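Local coordinates for putative angiotensinogen (Lampetra fluviatilis, PDB 5INW), which is a serpin that binds heparin, which promotes its inhibition of thrombin, and is captured here with its reactive loop cleaved, at residues Tyr218-Val222 / Thr223-Phe227; Leu331-Trp334 / Leu335-Gly339. The protein carries 1 engineered substitution. All blocks are in the same frame, centred on the assembly; numbering follows the deposited sequence.

Contact 1: residues Tyr218-Val222 / Thr223-Phe227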
loop_
_atom_site.group_PDB
_atom_site.type_symbol
_atom_site.label_atom_id
_atom_site.label_comp_id
_atom_site.label_asym_id
_atom_site.label_seq_id
_atom_site.Cartn_x
_atom_site.Cartn_y
_atom_site.Cartn_z
ATOM N N TYR A 218 17.663 -4.644 13.069
ATOM C CA TYR A 218 16.774 -3.775 13.843
ATOM C C TYR A 218 15.343 -3.863 13.375
ATOM O O TYR A 218 14.428 -3.894 14.191
ATOM C CB TYR A 218 17.205 -2.316 13.766
ATOM C CG TYR A 218 16.418 -1.413 14.725
ATOM C CD1 TYR A 218 16.867 -1.174 16.041
ATOM C CD2 TYR A 218 15.238 -0.797 14.320
ATOM C CE1 TYR A 218 16.168 -0.327 16.894
ATOM C CE2 TYR A 218 14.542 0.023 15.170
ATOM C CZ TYR A 218 14.996 0.249 16.449
ATOM O OH TYR A 218 14.263 1.067 17.262
ATOM N N ILE A 219 15.151 -3.875 12.057
ATOM C CA ILE A 219 13.811 -3.909 11.501
ATOM C C ILE A 219 13.136 -5.211 11.901
ATOM O O ILE A 219 11.976 -5.218 12.336
ATOM C CB ILE A 219 13.826 -3.697 9.989
ATOM C CG1 ILE A 219 14.186 -2.267 9.714
ATOM C CG2 ILE A 219 12.478 -3.995 9.366
ATOM C CD1 ILE A 219 14.604 -2.031 8.292
ATOM N N GLU A 220 13.877 -6.299 11.767
ATOM C CA GLU A 220 13.371 -7.618 12.096
ATOM C C GLU A 220 13.015 -7.747 13.572
ATOM O O GLU A 220 11.991 -8.316 13.892
ATOM C CB GLU A 220 14.400 -8.674 11.715
ATOM C CG GLU A 220 13.843 -10.075 11.702
ATOM C CD GLU A 220 14.855 -11.113 11.271
ATOM O OE1 GLU A 220 15.428 -10.935 10.169
ATOM O OE2 GLU A 220 15.062 -12.096 12.034
ATOM N N LYS A 221 13.869 -7.238 14.451
ATOM C CA LYS A 221 13.615 -7.239 15.895
ATOM C C LYS A 221 12.270 -6.617 16.191
ATOM O O LYS A 221 11.422 -7.216 16.839
ATOM C CB LYS A 221 14.770 -6.511 16.665
ATOM C CG LYS A 221 16.010 -7.377 16.896
ATOM C CD LYS A 221 17.165 -6.494 17.359
ATOM C CE LYS A 221 18.411 -7.305 17.688
ATOM N NZ LYS A 221 19.214 -6.668 18.780
ATOM N N VAL A 222 12.029 -5.474 15.602
ATOM C CA VAL A 222 10.812 -4.714 15.863
ATOM C C VAL A 222 9.522 -5.179 15.095
ATOM O O VAL A 222 8.494 -4.551 15.183
ATOM C CB VAL A 222 11.114 -3.219 15.595
ATOM C CG1 VAL A 222 9.922 -2.343 15.908
ATOM C CG2 VAL A 222 12.282 -2.748 16.471
ATOM N N THR A 223 9.549 -6.265 14.336
ATOM C CA THR A 223 8.409 -6.648 13.487
ATOM C C THR A 223 8.221 -8.185 13.516
ATOM O O THR A 223 7.787 -8.811 12.541
ATOM C CB THR A 223 8.655 -6.115 12.047
ATOM O OG1 THR A 223 9.839 -6.707 11.469
ATOM C CG2 THR A 223 8.841 -4.608 12.020
ATOM N N SER A 224 8.544 -8.774 14.680
ATOM C CA SER A 224 8.729 -10.234 14.905
ATOM C C SER A 224 9.011 -11.020 13.629
ATOM O O SER A 224 8.160 -11.786 13.165
ATOM C CB SER A 224 7.529 -10.836 15.652
ATOM O OG SER A 224 7.489 -10.354 16.971
ATOM N N LYS A 225 10.179 -10.778 13.040
ATOM C CA LYS A 225 10.677 -11.571 11.907
ATOM C C LYS A 225 9.784 -11.648 10.659
ATOM O O LYS A 225 9.997 -12.502 9.798
ATOM C CB LYS A 225 11.066 -12.992 12.368
ATOM C CG LYS A 225 12.033 -13.041 13.560
ATOM C CD LYS A 225 12.730 -14.398 13.703
ATOM C CE LYS A 225 13.803 -14.379 14.780
ATOM N NZ LYS A 225 14.597 -15.642 14.789
ATOM N N LYS A 226 8.822 -10.742 10.529
ATOM C CA LYS A 226 8.023 -10.684 9.303
ATOM C C LYS A 226 8.795 -9.953 8.210
ATOM O O LYS A 226 8.621 -10.212 7.032
ATOM C CB LYS A 226 6.700 -9.969 9.563
ATOM C CG LYS A 226 5.711 -10.766 10.404
ATOM C CD LYS A 226 5.332 -12.064 9.660
ATOM C CE LYS A 226 4.020 -12.677 10.141
ATOM N NZ LYS A 226 4.088 -13.276 11.512
ATOM N N PHE A 227 9.637 -9.019 8.624
ATOM C CA PHE A 227 10.405 -8.219 7.716
ATOM C C PHE A 227 11.907 -8.356 7.997
ATOM O O PHE A 227 12.485 -7.593 8.780
ATOM C CB PHE A 227 9.968 -6.767 7.867
ATOM C CG PHE A 227 8.559 -6.513 7.466
ATOM C CD1 PHE A 227 7.549 -6.638 8.365
ATOM C CD2 PHE A 227 8.258 -6.157 6.169
ATOM C CE1 PHE A 227 6.263 -6.409 7.992
ATOM C CE2 PHE A 227 6.971 -5.931 5.784
ATOM C CZ PHE A 227 5.967 -6.046 6.697
#
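The chain turns back at the end of the helix so that E220 O accepts two amides, T223 N at 3.2 Å and K225 N at 3.2 Å, reaching it from opposite faces of its carbonyl plane; both N-H groups point nearly straight at the oxygen. The positive phi of S224 brings K225 N round to E220 O, and that of K225 continues the reversal. T223 suits the helix end because its hydroxyl takes up another late carbonyl: with chi1 62°, OG1 sits between the backbone N and the carbonyl carbon and donates to I219 O at 2.7 Å, from above the carbonyl plane. E220 extends across K225 obliquely, its OE2 3.5 Å from K225 CG; K225 NZ stays 4.5 Å from OE2, beyond salt-bridge distance, so any electrostatic attraction is probably modest. On the buried side, I219 CG2 lies 4.0 Å from F227 CB, two apolar residues suited to the sheet below, where F227 packs on V245 and Y247. The i+5 bond from K225 N is that of a Schellman ending, but the companion bond is missing, as S224 N is 3.9 Å from K221 O. This is the turn that leaves the serpin F helix on sheet A.

Contact 2: residues Leu331-Trp334 / Leu335-Gly339; sequences LEEW and LSLLG
W334 meets L338 through its backbone, and its indole, the large flat group here, has no side chain of 335-339 on either face. The ring is instead packed into the protein against V297, I311, L293 and V326, with NE1 donating to D290 OD1, so its buried polar atom is satisfied. W334 O receives L338 N at 3.3 Å, from above the carbonyl plane and with a more bent N-H...O angle (143°) than the others, as the helix ends; the L338 side chain comes back beside this oxygen. The carboxylate of E333, bent at chi2, comes no closer than 4.1 Å (OE1 to L337 CD1), a loose contact suited to the outer surface. L331 and L335, one turn apart, touch methyl to methyl, CD1 to CD1 at 3.8 Å, and lean on V24 and Y17 of the separate C-terminal peptide chain. Three more i+4 bonds hold the turns: L335 N to L331 O (3.1 Å), S336 N to E332 O (2.9 Å) and L337 N to E333 O (2.9 Å). The chemistry implies an amphipathic helix: W334 and L331 buried, L335 and L338 at the margin, L337 exposed, E333 outward, E332 beside K74 and R22 of the peptide chain, with L337 O and, just beyond the helix, G339 O taken up by hydroxyls of T288 and S286.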
loop_
_atom_site.group_PDB
_atom_site.type_symbol
_atom_site.label_atom_id
_atom_site.label_comp_id
_atom_site.label_asym_id
_atom_site.label_seq_id
_atom_site.Cartn_x
_atom_site.Cartn_y
_atom_site.Cartn_z
ATOM N N LEU A 331 -14.906 4.799 -5.374
ATOM C CA LEU A 331 -14.963 3.887 -4.242
ATOM C C LEU A 331 -16.270 4.044 -3.494
ATOM O O LEU A 331 -16.936 3.051 -3.195
ATOM C CB LEU A 331 -13.775 4.094 -3.295
ATOM C CG LEU A 331 -13.798 3.329 -1.953
ATOM C CD1 LEU A 331 -13.799 1.836 -2.231
ATOM C CD2 LEU A 331 -12.633 3.732 -1.077
ATOM N N GLU A 332 -16.654 5.281 -3.200
ATOM C CA GLU A 332 -17.923 5.490 -2.494
ATOM C C GLU A 332 -19.091 5.006 -3.313
ATOM O O GLU A 332 -20.003 4.412 -2.754
ATOM C CB GLU A 332 -18.083 6.936 -2.059
ATOM C CG GLU A 332 -17.343 7.174 -0.750
ATOM C CD GLU A 332 -16.808 8.573 -0.575
ATOM O OE1 GLU A 332 -16.645 9.281 -1.570
ATOM O OE2 GLU A 332 -16.527 8.956 0.567
ATOM N N GLU A 333 -19.003 5.229 -4.629
ATOM C CA GLU A 333 -19.958 4.700 -5.610
ATOM C C GLU A 333 -20.136 3.201 -5.453
ATOM O O GLU A 333 -21.211 2.743 -5.069
ATOM C CB GLU A 333 -19.557 5.034 -7.070
ATOM C CG GLU A 333 -20.242 6.263 -7.682
ATOM C CD GLU A 333 -21.707 6.032 -8.041
ATOM O OE1 GLU A 333 -22.050 4.962 -8.624
ATOM O OE2 GLU A 333 -22.524 6.927 -7.738
ATOM N N TRP A 334 -19.066 2.449 -5.702
ATOM C CA TRP A 334 -19.082 0.979 -5.569
ATOM C C TRP A 334 -19.605 0.452 -4.241
ATOM O O TRP A 334 -20.233 -0.603 -4.225
ATOM C CB TRP A 334 -17.683 0.406 -5.771
ATOM C CG TRP A 334 -17.251 0.329 -7.194
ATOM C CD1 TRP A 334 -18.050 0.149 -8.274
ATOM C CD2 TRP A 334 -15.902 0.361 -7.695
ATOM N NE1 TRP A 334 -17.301 0.108 -9.412
ATOM C CE2 TRP A 334 -15.977 0.235 -9.090
ATOM C CE3 TRP A 334 -14.650 0.503 -7.103
ATOM C CZ2 TRP A 334 -14.845 0.243 -9.908
ATOM C CZ3 TRP A 334 -13.512 0.514 -7.929
ATOM C CH2 TRP A 334 -13.625 0.386 -9.309
ATOM N N LEU A 335 -19.354 1.192 -3.151
ATOM C CA LEU A 335 -19.824 0.823 -1.804
ATOM C C LEU A 335 -21.303 1.111 -1.551
ATOM O O LEU A 335 -21.952 0.400 -0.795
ATOM C CB LEU A 335 -19.020 1.546 -0.744
ATOM C CG LEU A 335 -17.587 1.080 -0.630
ATOM C CD1 LEU A 335 -16.759 2.151 0.061
ATOM C CD2 LEU A 335 -17.519 -0.248 0.116
ATOM N N SER A 336 -21.801 2.190 -2.135
ATOM C CA SER A 336 -23.223 2.468 -2.168
ATOM C C SER A 336 -23.987 1.468 -3.049
ATOM O O SER A 336 -25.081 1.049 -2.656
ATOM C CB SER A 336 -23.493 3.901 -2.641
ATOM O OG SER A 336 -24.761 4.000 -3.256
ATOM N N LEU A 337 -23.451 1.100 -4.223
ATOM C CA LEU A 337 -24.137 0.132 -5.134
ATOM C C LEU A 337 -24.234 -1.251 -4.524
ATOM O O LEU A 337 -25.158 -1.997 -4.850
ATOM C CB LEU A 337 -23.466 0.022 -6.513
ATOM C CG LEU A 337 -23.457 1.221 -7.495
ATOM C CD1 LEU A 337 -22.592 0.916 -8.705
ATOM C CD2 LEU A 337 -24.852 1.647 -7.942
ATOM N N LEU A 338 -23.293 -1.580 -3.633
ATOM C CA LEU A 338 -23.361 -2.797 -2.808
ATOM C C LEU A 338 -24.459 -2.722 -1.747
ATOM O O LEU A 338 -24.403 -1.869 -0.850
ATOM C CB LEU A 338 -22.016 -3.057 -2.101
ATOM C CG LEU A 338 -20.910 -3.492 -3.050
ATOM C CD1 LEU A 338 -19.549 -3.335 -2.406
ATOM C CD2 LEU A 338 -21.110 -4.923 -3.513
ATOM N N GLY A 339 -25.432 -3.631 -1.839
ATOM C CA GLY A 339 -26.434 -3.816 -0.792
ATOM C C GLY A 339 -25.918 -4.801 0.239
ATOM O O GLY A 339 -24.717 -5.109 0.266
#

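In the fold
Contact 1 closes before contact 2 opens along the chain, and the two lie on opposite sides of its centre, 37 Å apart between centres and about 22 Å between nearest atoms. Both belong to the serpin fold but serve different sheets. Residues 218-227 end helix 208-221 over the large mixed sheet, touching strands 168-179 and 238-251 and also strand 405-417, the cleaved reactive loop inserted between 238-251 and 389-401. Residues 331-339 belong to helix 328-337 beside the antiparallel sheet of strands 287-290, 295-301 and 306-313, with the C-terminal peptide chain packing against the helix. The contacts thus mark two distinct helix-on-sheet layers, the first next to the loop inserted after cleavage.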